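PDB 3PQU: transferrin binding protein B from Actinobacillus suis, which probably binds host transferrin at the bacterial surface, serving as the outer-membrane lipoprotein part of a receptor through which the pathogen acquires iron. Local coordinates for residues A[388-393]-A[403-408]; A[373-378]-A[392-397]; A[364-369]-A[379-384]; A[436-441]-A[466-471]. All coordinates share one frame; numbering follows the deposited sequence. Where two conformers were deposited one is given.

Contact 1: residues A[388-393]-A[403-408]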
loop_
_atom_site.group_PDB
_atom_site.type_symbol
_atom_site.label_atom_id
_atom_site.label_comp_id
_atom_site.label_asym_id
_atom_site.label_seq_id
_atom_site.Cartn_x
_atom_site.Cartn_y
_atom_site.Cartn_z
ATOM N N MET A 388 13.508 8.158 13.546
ATOM C CA MET A 388 14.058 7.877 12.239
ATOM C C MET A 388 14.527 9.168 11.593
ATOM O O MET A 388 13.889 10.217 11.710
ATOM C CB MET A 388 13.028 7.167 11.354
ATOM C CG MET A 388 12.495 5.876 11.950
ATOM S SD MET A 388 13.786 4.648 12.226
ATOM C CE MET A 388 14.499 4.543 10.587
ATOM N N VAL A 389 15.668 9.082 10.927
ATOM C CA VAL A 389 16.173 10.188 10.134
ATOM C C VAL A 389 16.537 9.741 8.704
ATOM O O VAL A 389 17.201 8.721 8.488
ATOM C CB VAL A 389 17.354 10.890 10.832
ATOM C CG1 VAL A 389 18.183 9.887 11.604
ATOM C CG2 VAL A 389 18.197 11.649 9.820
ATOM N N ALA A 390 16.068 10.503 7.724
ATOM C CA ALA A 390 16.309 10.182 6.323
ATOM C C ALA A 390 16.929 11.375 5.618
ATOM O O ALA A 390 16.510 12.518 5.813
ATOM C CB ALA A 390 15.023 9.786 5.638
ATOM N N VAL A 391 17.933 11.108 4.798
ATOM C CA VAL A 391 18.573 12.156 4.016
ATOM C C VAL A 391 18.341 11.864 2.539
ATOM O O VAL A 391 18.923 10.935 1.980
ATOM C CB VAL A 391 20.069 12.237 4.327
ATOM C CG1 VAL A 391 20.733 13.320 3.489
ATOM C CG2 VAL A 391 20.279 12.504 5.814
ATOM N N ALA A 392 17.482 12.657 1.912
ATOM C CA ALA A 392 16.988 12.346 0.573
ATOM C C ALA A 392 17.518 13.301 -0.497
ATOM O O ALA A 392 17.551 14.514 -0.298
ATOM C CB ALA A 392 15.476 12.342 0.565
ATOM N N CYS A 393 17.914 12.732 -1.633
ATOM C CA CYS A 393 18.393 13.486 -2.786
ATOM C C CYS A 393 17.521 13.124 -3.988
ATOM O O CYS A 393 16.985 12.019 -4.022
ATOM C CB CYS A 393 19.836 13.081 -3.065
ATOM S SG CYS A 393 20.756 14.260 -4.043
ATOM N N GLY A 403 18.779 8.010 -0.934
ATOM C CA GLY A 403 19.497 8.621 0.162
ATOM C C GLY A 403 19.838 7.653 1.266
ATOM O O GLY A 403 19.927 6.444 1.041
ATOM N N GLN A 404 20.031 8.197 2.462
ATOM C CA GLN A 404 20.356 7.396 3.624
ATOM C C GLN A 404 19.172 7.360 4.571
ATOM O O GLN A 404 18.363 8.290 4.616
ATOM C CB GLN A 404 21.556 7.993 4.345
ATOM C CG GLN A 404 22.615 8.543 3.426
ATOM C CD GLN A 404 23.656 9.343 4.181
ATOM O OE1 GLN A 404 24.163 8.905 5.214
ATOM N NE2 GLN A 404 23.975 10.527 3.675
ATOM N N LEU A 405 19.075 6.280 5.330
ATOM C CA LEU A 405 18.028 6.151 6.326
ATOM C C LEU A 405 18.561 5.345 7.491
ATOM O O LEU A 405 19.183 4.301 7.296
ATOM C CB LEU A 405 16.805 5.464 5.728
ATOM C CG LEU A 405 15.722 5.079 6.731
ATOM C CD1 LEU A 405 14.925 6.307 7.187
ATOM C CD2 LEU A 405 14.812 4.048 6.099
ATOM N N TRP A 406 18.335 5.837 8.702
ATOM C CA TRP A 406 18.758 5.109 9.887
ATOM C C TRP A 406 17.928 5.478 11.101
ATOM O O TRP A 406 17.208 6.480 11.101
ATOM C CB TRP A 406 20.249 5.338 10.169
ATOM C CG TRP A 406 20.591 6.696 10.734
ATOM C CD1 TRP A 406 20.632 7.049 12.055
ATOM C CD2 TRP A 406 20.969 7.867 9.996
ATOM N NE1 TRP A 406 21.001 8.366 12.183
ATOM C CE2 TRP A 406 21.213 8.891 10.934
ATOM C CE3 TRP A 406 21.121 8.150 8.635
ATOM C CZ2 TRP A 406 21.597 10.177 10.553
ATOM C CZ3 TRP A 406 21.505 9.427 8.260
ATOM C CH2 TRP A 406 21.737 10.423 9.215
ATOM N N GLN A 407 18.017 4.648 12.133
ATOM C CA GLN A 407 17.475 5.029 13.416
ATOM C C GLN A 407 18.623 5.597 14.232
ATOM O O GLN A 407 19.717 5.030 14.252
ATOM C CB GLN A 407 16.851 3.838 14.133
ATOM C CG GLN A 407 16.171 4.233 15.426
ATOM C CD GLN A 407 16.203 3.132 16.450
ATOM O OE1 GLN A 407 16.237 1.951 16.105
ATOM N NE2 GLN A 407 16.202 3.511 17.725
ATOM N N LYS A 408 18.384 6.727 14.886
ATOM C CA LYS A 408 19.408 7.339 15.719
ATOM C C LYS A 408 19.013 7.235 17.184
ATOM O O LYS A 408 17.830 7.293 17.523
ATOM C CB LYS A 408 19.627 8.802 15.329
ATOM C CG LYS A 408 18.673 9.778 15.991
ATOM C CD LYS A 408 18.874 11.184 15.459
ATOM C CE LYS A 408 20.219 11.749 15.879
ATOM N NZ LYS A 408 20.286 11.994 17.351
#

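Contact 2: residues A[373-378]-A[392-397]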
loop_
_atom_site.group_PDB
_atom_site.type_symbol
_atom_site.label_atom_id
_atom_site.label_comp_id
_atom_site.label_asym_id
_atom_site.label_seq_id
_atom_site.Cartn_x
_atom_site.Cartn_y
_atom_site.Cartn_z
ATOM N N VAL A 373 13.790 22.338 0.709
ATOM C CA VAL A 373 14.283 23.548 0.068
ATOM C C VAL A 373 15.695 23.367 -0.484
ATOM O O VAL A 373 16.093 24.072 -1.403
ATOM C CB VAL A 373 14.252 24.758 1.044
ATOM C CG1 VAL A 373 12.831 24.996 1.548
ATOM C CG2 VAL A 373 15.205 24.537 2.218
ATOM N N ASN A 374 16.442 22.419 0.075
ATOM C CA ASN A 374 17.836 22.203 -0.314
ATOM C C ASN A 374 18.013 21.175 -1.430
ATOM O O ASN A 374 17.057 20.514 -1.843
ATOM C CB ASN A 374 18.659 21.785 0.904
ATOM C CG ASN A 374 18.747 22.879 1.944
ATOM O OD1 ASN A 374 18.856 24.057 1.609
ATOM N ND2 ASN A 374 18.705 22.495 3.216
ATOM N N PHE A 375 19.245 21.052 -1.919
ATOM C CA PHE A 375 19.577 20.046 -2.923
ATOM C C PHE A 375 19.278 18.652 -2.397
ATOM O O PHE A 375 18.628 17.858 -3.067
ATOM C CB PHE A 375 21.045 20.136 -3.332
ATOM C CG PHE A 375 21.480 19.027 -4.246
ATOM C CD1 PHE A 375 21.090 19.019 -5.577
ATOM C CD2 PHE A 375 22.270 17.988 -3.775
ATOM C CE1 PHE A 375 21.485 18.001 -6.424
ATOM C CE2 PHE A 375 22.673 16.965 -4.617
ATOM C CZ PHE A 375 22.281 16.971 -5.945
ATOM N N LYS A 376 19.779 18.352 -1.204
ATOM C CA LYS A 376 19.346 17.170 -0.475
ATOM C C LYS A 376 18.923 17.622 0.917
ATOM O O LYS A 376 19.463 18.594 1.444
ATOM C CB LYS A 376 20.431 16.087 -0.445
ATOM C CG LYS A 376 21.562 16.296 0.543
ATOM C CD LYS A 376 22.568 15.148 0.435
ATOM C CE LYS A 376 23.600 15.166 1.556
ATOM N NZ LYS A 376 24.668 14.153 1.319
ATOM N N ASN A 377 17.941 16.939 1.496
ATOM C CA ASN A 377 17.312 17.407 2.723
ATOM C C ASN A 377 17.207 16.312 3.767
ATOM O O ASN A 377 16.900 15.167 3.446
ATOM C CB ASN A 377 15.923 17.968 2.404
ATOM C CG ASN A 377 15.979 19.086 1.379
ATOM O OD1 ASN A 377 16.155 20.252 1.731
ATOM N ND2 ASN A 377 15.851 18.733 0.101
ATOM N N SER A 378 17.465 16.668 5.018
ATOM C CA SER A 378 17.360 15.714 6.112
ATOM C C SER A 378 16.020 15.834 6.831
ATOM O O SER A 378 15.545 16.936 7.107
ATOM C CB SER A 378 18.506 15.914 7.102
ATOM O OG SER A 378 18.366 15.039 8.207
ATOM N N ALA A 392 17.482 12.657 1.912
ATOM C CA ALA A 392 16.988 12.346 0.573
ATOM C C ALA A 392 17.518 13.301 -0.497
ATOM O O ALA A 392 17.551 14.514 -0.298
ATOM C CB ALA A 392 15.476 12.342 0.565
ATOM N N CYS A 393 17.914 12.732 -1.633
ATOM C CA CYS A 393 18.393 13.486 -2.786
ATOM C C CYS A 393 17.521 13.124 -3.988
ATOM O O CYS A 393 16.985 12.019 -4.022
ATOM C CB CYS A 393 19.836 13.081 -3.065
ATOM S SG CYS A 393 20.756 14.260 -4.043
ATOM N N CYS A 394 17.340 14.018 -4.965
ATOM C CA CYS A 394 17.812 15.404 -4.942
ATOM C C CYS A 394 16.701 16.313 -5.452
ATOM O O CYS A 394 15.735 15.851 -6.060
ATOM C CB CYS A 394 19.007 15.602 -5.877
ATOM S SG CYS A 394 20.143 14.227 -5.979
ATOM N N SER A 395 16.868 17.615 -5.248
ATOM C CA SER A 395 15.854 18.591 -5.634
ATOM C C SER A 395 15.626 18.652 -7.141
ATOM O O SER A 395 14.570 19.089 -7.592
ATOM C CB SER A 395 16.226 19.977 -5.122
ATOM O OG SER A 395 17.421 20.416 -5.735
ATOM N N ASN A 396 16.612 18.224 -7.923
ATOM C CA ASN A 396 16.441 18.179 -9.376
ATOM C C ASN A 396 15.832 16.870 -9.894
ATOM O O ASN A 396 15.599 16.729 -11.092
ATOM C CB ASN A 396 17.757 18.468 -10.103
ATOM C CG ASN A 396 18.797 17.388 -9.884
ATOM O OD1 ASN A 396 18.709 16.604 -8.934
ATOM N ND2 ASN A 396 19.798 17.345 -10.761
ATOM N N LEU A 397 15.589 15.919 -8.996
ATOM C CA LEU A 397 14.964 14.652 -9.375
ATOM C C LEU A 397 13.494 14.650 -8.949
ATOM O O LEU A 397 13.176 14.643 -7.765
ATOM C CB LEU A 397 15.732 13.458 -8.791
ATOM C CG LEU A 397 17.186 13.335 -9.277
ATOM C CD1 LEU A 397 17.934 12.221 -8.567
ATOM C CD2 LEU A 397 17.227 13.114 -10.781
HETATM O O HOH W 1 15.045 15.889 -0.702
#

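Contact 3: residues A[364-369]-A[379-384]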
loop_
_atom_site.group_PDB
_atom_site.type_symbol
_atom_site.label_atom_id
_atom_site.label_comp_id
_atom_site.label_asym_id
_atom_site.label_seq_id
_atom_site.Cartn_x
_atom_site.Cartn_y
_atom_site.Cartn_z
ATOM N N ASP A 364 5.609 2.486 9.189
ATOM C CA ASP A 364 4.573 2.231 10.181
ATOM C C ASP A 364 3.310 3.012 9.876
ATOM O O ASP A 364 2.667 3.542 10.788
ATOM C CB ASP A 364 5.067 2.603 11.581
ATOM C CG ASP A 364 6.033 1.586 12.150
ATOM O OD1 ASP A 364 6.222 0.525 11.523
ATOM O OD2 ASP A 364 6.593 1.849 13.236
ATOM N N GLY A 365 2.964 3.105 8.597
ATOM C CA GLY A 365 1.732 3.770 8.221
ATOM C C GLY A 365 1.870 5.273 8.131
ATOM O O GLY A 365 0.951 5.953 7.678
ATOM N N GLN A 366 3.013 5.799 8.562
ATOM C CA GLN A 366 3.275 7.235 8.477
ATOM C C GLN A 366 4.024 7.575 7.191
ATOM O O GLN A 366 5.008 6.919 6.849
ATOM C CB GLN A 366 4.087 7.716 9.685
ATOM C CG GLN A 366 3.374 8.760 10.531
ATOM C CD GLN A 366 4.315 9.826 11.072
ATOM O OE1 GLN A 366 4.835 9.707 12.182
ATOM N NE2 GLN A 366 4.531 10.880 10.290
ATOM N N LYS A 367 3.559 8.600 6.479
ATOM C CA LYS A 367 4.215 9.045 5.251
ATOM C C LYS A 367 5.225 10.153 5.547
ATOM O O LYS A 367 4.858 11.231 6.001
ATOM C CB LYS A 367 3.187 9.541 4.230
ATOM C CG LYS A 367 2.200 8.477 3.744
ATOM C CD LYS A 367 1.203 9.077 2.748
ATOM C CE LYS A 367 0.262 8.027 2.168
ATOM N NZ LYS A 367 -0.524 7.353 3.247
ATOM N N ILE A 368 6.502 9.881 5.294
ATOM C CA ILE A 368 7.553 10.879 5.490
ATOM C C ILE A 368 7.848 11.609 4.187
ATOM O O ILE A 368 8.390 11.017 3.246
ATOM C CB ILE A 368 8.851 10.228 5.986
ATOM C CG1 ILE A 368 8.561 9.320 7.181
ATOM C CG2 ILE A 368 9.888 11.293 6.366
ATOM C CD1 ILE A 368 9.787 8.635 7.726
ATOM N N ASP A 369 7.493 12.890 4.136
ATOM C CA ASP A 369 7.741 13.713 2.955
ATOM C C ASP A 369 9.239 13.911 2.763
ATOM O O ASP A 369 9.926 14.327 3.692
ATOM C CB ASP A 369 7.034 15.066 3.076
ATOM C CG ASP A 369 7.331 15.997 1.907
ATOM O OD1 ASP A 369 7.833 15.531 0.857
ATOM O OD2 ASP A 369 7.053 17.209 2.040
ATOM N N LYS A 379 15.417 14.691 7.131
ATOM C CA LYS A 379 14.152 14.656 7.845
ATOM C C LYS A 379 14.294 13.805 9.101
ATOM O O LYS A 379 14.876 12.717 9.063
ATOM C CB LYS A 379 13.049 14.082 6.952
ATOM C CG LYS A 379 12.903 14.772 5.606
ATOM C CD LYS A 379 12.443 16.215 5.749
ATOM C CE LYS A 379 12.223 16.849 4.382
ATOM N NZ LYS A 379 11.669 18.223 4.496
ATOM N N THR A 380 13.767 14.312 10.210
ATOM C CA THR A 380 13.795 13.597 11.478
ATOM C C THR A 380 12.378 13.465 12.006
ATOM O O THR A 380 11.653 14.453 12.154
ATOM C CB THR A 380 14.661 14.316 12.522
ATOM O OG1 THR A 380 16.020 14.352 12.071
ATOM C CG2 THR A 380 14.593 13.589 13.861
ATOM N N VAL A 381 11.978 12.234 12.280
ATOM C CA VAL A 381 10.605 11.986 12.647
ATOM C C VAL A 381 10.533 10.888 13.700
ATOM O O VAL A 381 11.078 9.796 13.530
ATOM C CB VAL A 381 9.761 11.642 11.405
ATOM C CG1 VAL A 381 10.337 10.433 10.695
ATOM C CG2 VAL A 381 8.299 11.429 11.782
ATOM N N GLU A 382 9.900 11.213 14.817
ATOM C CA GLU A 382 9.668 10.239 15.861
ATOM C C GLU A 382 8.471 9.375 15.460
ATOM O O GLU A 382 7.321 9.799 15.565
ATOM C CB GLU A 382 9.408 10.950 17.191
ATOM C CG GLU A 382 9.176 10.017 18.360
ATOM C CD GLU A 382 10.466 9.481 18.944
ATOM O OE1 GLU A 382 11.502 10.167 18.811
ATOM O OE2 GLU A 382 10.446 8.384 19.543
ATOM N N ILE A 383 8.748 8.175 14.969
ATOM C CA ILE A 383 7.690 7.223 14.654
ATOM C C ILE A 383 7.761 6.188 15.744
ATOM O O ILE A 383 8.294 5.094 15.561
ATOM C CB ILE A 383 7.895 6.557 13.292
ATOM C CG1 ILE A 383 7.917 7.615 12.191
ATOM C CG2 ILE A 383 6.798 5.531 13.034
ATOM C CD1 ILE A 383 8.318 7.072 10.845
ATOM N N ASN A 384 7.224 6.564 16.893
ATOM C CA ASN A 384 7.531 5.892 18.143
ATOM C C ASN A 384 7.544 4.367 18.086
ATOM O O ASN A 384 6.717 3.735 17.418
ATOM C CB ASN A 384 6.643 6.431 19.264
ATOM C CG ASN A 384 6.830 7.924 19.467
ATOM O OD1 ASN A 384 6.518 8.724 18.584
ATOM N ND2 ASN A 384 7.353 8.305 20.626
HETATM O O HOH W 2 6.462 1.592 15.973
#

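Contact 4: residues A[436-441]-A[466-471]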
loop_
_atom_site.group_PDB
_atom_site.type_symbol
_atom_site.label_atom_id
_atom_site.label_comp_id
_atom_site.label_asym_id
_atom_site.label_seq_id
_atom_site.Cartn_x
_atom_site.Cartn_y
_atom_site.Cartn_z
ATOM N N ASN A 436 21.215 8.609 -28.422
ATOM C CA ASN A 436 22.289 8.844 -27.458
ATOM C C ASN A 436 22.069 10.064 -26.559
ATOM O O ASN A 436 21.905 11.184 -27.042
ATOM C CB ASN A 436 23.639 8.960 -28.172
ATOM C CG ASN A 436 24.547 7.779 -27.895
ATOM O OD1 ASN A 436 24.039 6.802 -27.157
ATOM N ND2 ASN A 436 25.694 7.746 -28.338
ATOM N N TYR A 437 22.077 9.838 -25.248
ATOM C CA TYR A 437 21.879 10.913 -24.278
ATOM C C TYR A 437 22.828 10.807 -23.086
ATOM O O TYR A 437 23.324 9.726 -22.766
ATOM C CB TYR A 437 20.421 10.936 -23.801
ATOM C CG TYR A 437 19.432 11.169 -24.921
ATOM C CD1 TYR A 437 18.932 12.438 -25.181
ATOM C CD2 TYR A 437 19.013 10.121 -25.733
ATOM C CE1 TYR A 437 18.035 12.656 -26.211
ATOM C CE2 TYR A 437 18.117 10.333 -26.766
ATOM C CZ TYR A 437 17.631 11.602 -26.999
ATOM O OH TYR A 437 16.740 11.821 -28.024
ATOM N N LYS A 438 23.078 11.941 -22.435
ATOM C CA LYS A 438 23.936 11.974 -21.255
ATOM C C LYS A 438 23.122 12.165 -19.971
ATOM O O LYS A 438 22.150 12.920 -19.950
ATOM C CB LYS A 438 24.977 13.088 -21.380
ATOM C CG LYS A 438 26.038 13.083 -20.286
ATOM C CD LYS A 438 26.993 11.909 -20.442
ATOM C CE LYS A 438 28.159 12.003 -19.471
ATOM N NZ LYS A 438 29.230 11.017 -19.788
ATOM N N TYR A 439 23.525 11.476 -18.907
ATOM C CA TYR A 439 22.875 11.606 -17.606
ATOM C C TYR A 439 23.919 11.899 -16.536
ATOM O O TYR A 439 24.908 11.179 -16.420
ATOM C CB TYR A 439 22.140 10.314 -17.234
ATOM C CG TYR A 439 20.866 10.037 -18.006
ATOM C CD1 TYR A 439 19.624 10.127 -17.384
ATOM C CD2 TYR A 439 20.902 9.658 -19.341
ATOM C CE1 TYR A 439 18.449 9.862 -18.073
ATOM C CE2 TYR A 439 19.735 9.392 -20.042
ATOM C CZ TYR A 439 18.508 9.493 -19.401
ATOM O OH TYR A 439 17.334 9.234 -20.081
ATOM N N VAL A 440 23.701 12.948 -15.751
ATOM C CA VAL A 440 24.593 13.234 -14.633
ATOM C C VAL A 440 23.833 13.367 -13.317
ATOM O O VAL A 440 22.736 13.921 -13.274
ATOM C CB VAL A 440 25.450 14.503 -14.867
ATOM C CG1 VAL A 440 26.080 14.488 -16.263
ATOM C CG2 VAL A 440 24.618 15.751 -14.667
ATOM N N GLY A 441 24.431 12.843 -12.252
ATOM C CA GLY A 441 23.863 12.926 -10.918
ATOM C C GLY A 441 24.924 12.677 -9.861
ATOM O O GLY A 441 26.118 12.950 -10.075
ATOM N N ARG A 466 30.486 12.414 -8.375
ATOM C CA ARG A 466 29.722 12.495 -9.621
ATOM C C ARG A 466 29.287 11.142 -10.185
ATOM O O ARG A 466 29.982 10.132 -10.038
ATOM C CB ARG A 466 30.542 13.216 -10.692
ATOM C CG ARG A 466 31.025 14.598 -10.296
ATOM C CD ARG A 466 32.384 14.872 -10.910
ATOM N NE ARG A 466 33.466 14.258 -10.143
ATOM C CZ ARG A 466 34.643 13.902 -10.652
ATOM N NH1 ARG A 466 34.890 14.078 -11.943
ATOM N NH2 ARG A 466 35.568 13.358 -9.874
ATOM N N THR A 467 28.136 11.141 -10.849
ATOM C CA THR A 467 27.713 10.002 -11.647
ATOM C C THR A 467 27.384 10.478 -13.054
ATOM O O THR A 467 26.714 11.494 -13.233
ATOM C CB THR A 467 26.508 9.287 -11.041
ATOM O OG1 THR A 467 25.397 10.189 -10.957
ATOM C CG2 THR A 467 26.851 8.772 -9.660
ATOM N N GLU A 468 27.877 9.750 -14.047
ATOM C CA GLU A 468 27.679 10.119 -15.439
ATOM C C GLU A 468 27.335 8.880 -16.243
ATOM O O GLU A 468 28.005 7.854 -16.136
ATOM C CB GLU A 468 28.939 10.775 -16.008
ATOM C CG GLU A 468 29.446 11.950 -15.183
ATOM C CD GLU A 468 30.651 12.632 -15.807
ATOM O OE1 GLU A 468 31.186 12.105 -16.810
ATOM O OE2 GLU A 468 31.059 13.696 -15.288
ATOM N N PHE A 469 26.283 8.974 -17.045
ATOM C CA PHE A 469 25.838 7.831 -17.823
ATOM C C PHE A 469 25.672 8.211 -19.280
ATOM O O PHE A 469 25.107 9.253 -19.603
ATOM C CB PHE A 469 24.523 7.277 -17.264
ATOM C CG PHE A 469 24.676 6.590 -15.933
ATOM C CD1 PHE A 469 24.746 5.203 -15.853
ATOM C CD2 PHE A 469 24.764 7.329 -14.762
ATOM C CE1 PHE A 469 24.902 4.567 -14.632
ATOM C CE2 PHE A 469 24.912 6.700 -13.535
ATOM C CZ PHE A 469 24.983 5.316 -13.471
ATOM N N ASP A 470 26.194 7.374 -20.161
ATOM C CA ASP A 470 25.846 7.481 -21.561
ATOM C C ASP A 470 24.746 6.463 -21.787
ATOM O O ASP A 470 24.916 5.272 -21.513
ATOM C CB ASP A 470 27.054 7.213 -22.464
ATOM C CG ASP A 470 28.150 8.246 -22.289
ATOM O OD1 ASP A 470 29.328 7.849 -22.153
ATOM O OD2 ASP A 470 27.831 9.456 -22.276
ATOM N N VAL A 471 23.604 6.947 -22.251
ATOM C CA VAL A 471 22.468 6.080 -22.512
ATOM C C VAL A 471 22.173 6.024 -24.006
ATOM O O VAL A 471 21.900 7.050 -24.633
ATOM C CB VAL A 471 21.222 6.540 -21.728
ATOM C CG1 VAL A 471 20.001 5.735 -22.143
ATOM C CG2 VAL A 471 21.465 6.400 -20.228
#

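Contact 1: residues A[388-393]-A[403-408]
Q404 O takes the N-H of V391, with Q404 O to V391 N at 2.9 Å, while A390 CA brings a C-H to the same oxygen. Three more backbone bonds extend the ladder: Q404 N to V391 O and the reciprocal pair of V389 and W406, where V389 N to W406 O is almost straight (178°). On the face carrying V389, V391, Q404 and W406, the indole does most of the work. W406 CG stands between its backbone N and carbonyl carbon (chi1 74°), which swings the ring toward the partner strand. V389 CG1 lies over the ring face, 3.5 Å from the centroid of the five-membered ring of W406, a CH-pi contact. V389 CG2 touches CZ2 and CH2 of the same indole, and V391 CG2 meets W406 CZ3 obliquely at 4.1 Å. W406 NE1 is buried without a polar partner. On the other face, the bent chain of M388 folds over the neighbouring strand: its SD is 3.7 Å from Q407 CB, and its CE is 3.9 Å from L405 CD1. L405 CD1 also touches A390 CB at 3.8 Å. This regular ladder is that of the antiparallel beta hairpin 386-393/400-409 in the C-lobe handle domain.

Contact 2: residues A[373-378]-A[392-397]
N377 and A392 form an antiparallel hydrogen-bonded pair, N377 N to A392 O and A392 N to N377 O each 3.0 Å, and beyond it 392-397 turns so that S395 N bonds F375 O at 2.8 Å. The peptide bond between C393 and C394 is cis, and their SG atoms are joined in a disulfide. A type I turn runs from C394 to L397. F375 CG is anti to its backbone N (chi1 173°), laying the ring against this disulfide. C394 CB sits over the ring face, 3.8 Å from the F375 centroid, as a CH-pi contact. Both sulfurs approach obliquely: C393 SG is 3.4 Å from F375 CE2, and C394 SG is 3.5 Å from F375 CZ. N377 turns its amide back on its own segment, OD1 receiving N374 N and ND2 giving to N374 O. A water links that ND2 to A392 O, so N377 is tied to both the loop before it and the partner strand. T442 of barrel strand 436-448 touches both cysteines, and the amine of K376 bonds A457 O. The whole is a vicinal disulfide packed against an aromatic ring through a CH-pi and two sulfur-aromatic contacts, at the open end of the hairpin 376-383/386-393.

Contact 3: residues A[364-369]-A[379-384]
I368 reaches across from the short two-stranded sheet 360-363/366-369 to V381 and I383 of strand 376-383, so the contact is a face-to-face packing of two beta layers within the C-lobe handle domain. The strand axes are 8.5 Å apart and run roughly antiparallel (160°), a spacing filled by side chains. From CB, which points toward the other layer, the I368 chain divides. CG2 is the branch nearer K379, 4.3 Å from its CB. CG1 takes the other direction, anti to the carbonyl carbon (chi1 -50°), and comes to 4.1 Å from V381 CG1. Its chain is fully extended at chi2 (180°), which carries I368 CD1 up against both V381 CG1 (3.5 Å) and I383 CD1 (3.8 Å). Within its own layer I368 also touches L361 and I363, and I363 touches I383 as well, so these aliphatic groups form one small core. At one end, the methylenes of K379 pass D369 O, CE at 3.5 Å, while its amine bonds A371 O. D369 turns its OD1 to the backbone N of the same A371, so both side chains tie to the loop that follows strand 366-369. At the opposite end, D364 lies across I383 CG2 and forms a salt bridge with K386. Here a water donates to D364 OD2 at 2.8 Å and to the carbonyl O of the poorly ordered N384.

Contact 4: residues A[436-441]-A[466-471]
Two neighbouring strands of the C-lobe beta barrel, 436-448 and 467-472, pair here in antiparallel register through three hydrogen-bonded pairs: Y437 with V471, Y439 with F469 and G441 with T467. The shortest bond is F469 N to Y439 O at 2.7 Å, and V471 N to Y437 O at 2.8 Å is nearly straight (178°). Between these pairs, E468 CA and V440 CA bring C-H groups to Y439 O and T467 O. On the face of K438, V440, E468 and D470, the lysine is bent at chi2 (71°), bringing its amine between two acids. K438 NZ lies 3.3 Å from D470 OD2, which it meets from above the carboxylate plane, and makes a longer salt bridge, 3.7 Å, to E468 OE1. On the other face, Y439 CD2 touches V471 CG2 at 3.4 Å, obliquely to the ring, and Y439 CB lies 3.9 Å from F469 CB. L545 of strand 544-551 touches Y439, F469 and V471, F562 meets the F469 ring at a shallow angle, and Y439 OH bonds A542 O. The inward apolar face, covered by other barrel strands, and the charged outer face fit the antiparallel beta barrel of the C-lobe.

Contacts 1, 2 and 3 lie in the C-lobe handle domain, contact 4 in the C-lobe barrel. Along the chain the segments of contacts 3 and 2 alternate, contact 1 follows contact 3 and begins on the stretch where contact 2 ends, and contact 4 comes last. Contacts 1 and 2, centres about 12 Å apart, share A392 and C393 and join three successive strands of one sheet. Contact 3, its centre about 18 Å from that of contact 2, lays a separate small sheet against the first of these strands. The centres of contacts 3 and 4 are about 33 Å apart, but the nearest atoms of contacts 2 and 4 are about 5 Å apart, so the disulfide end of the handle sheet lies beside the barrel.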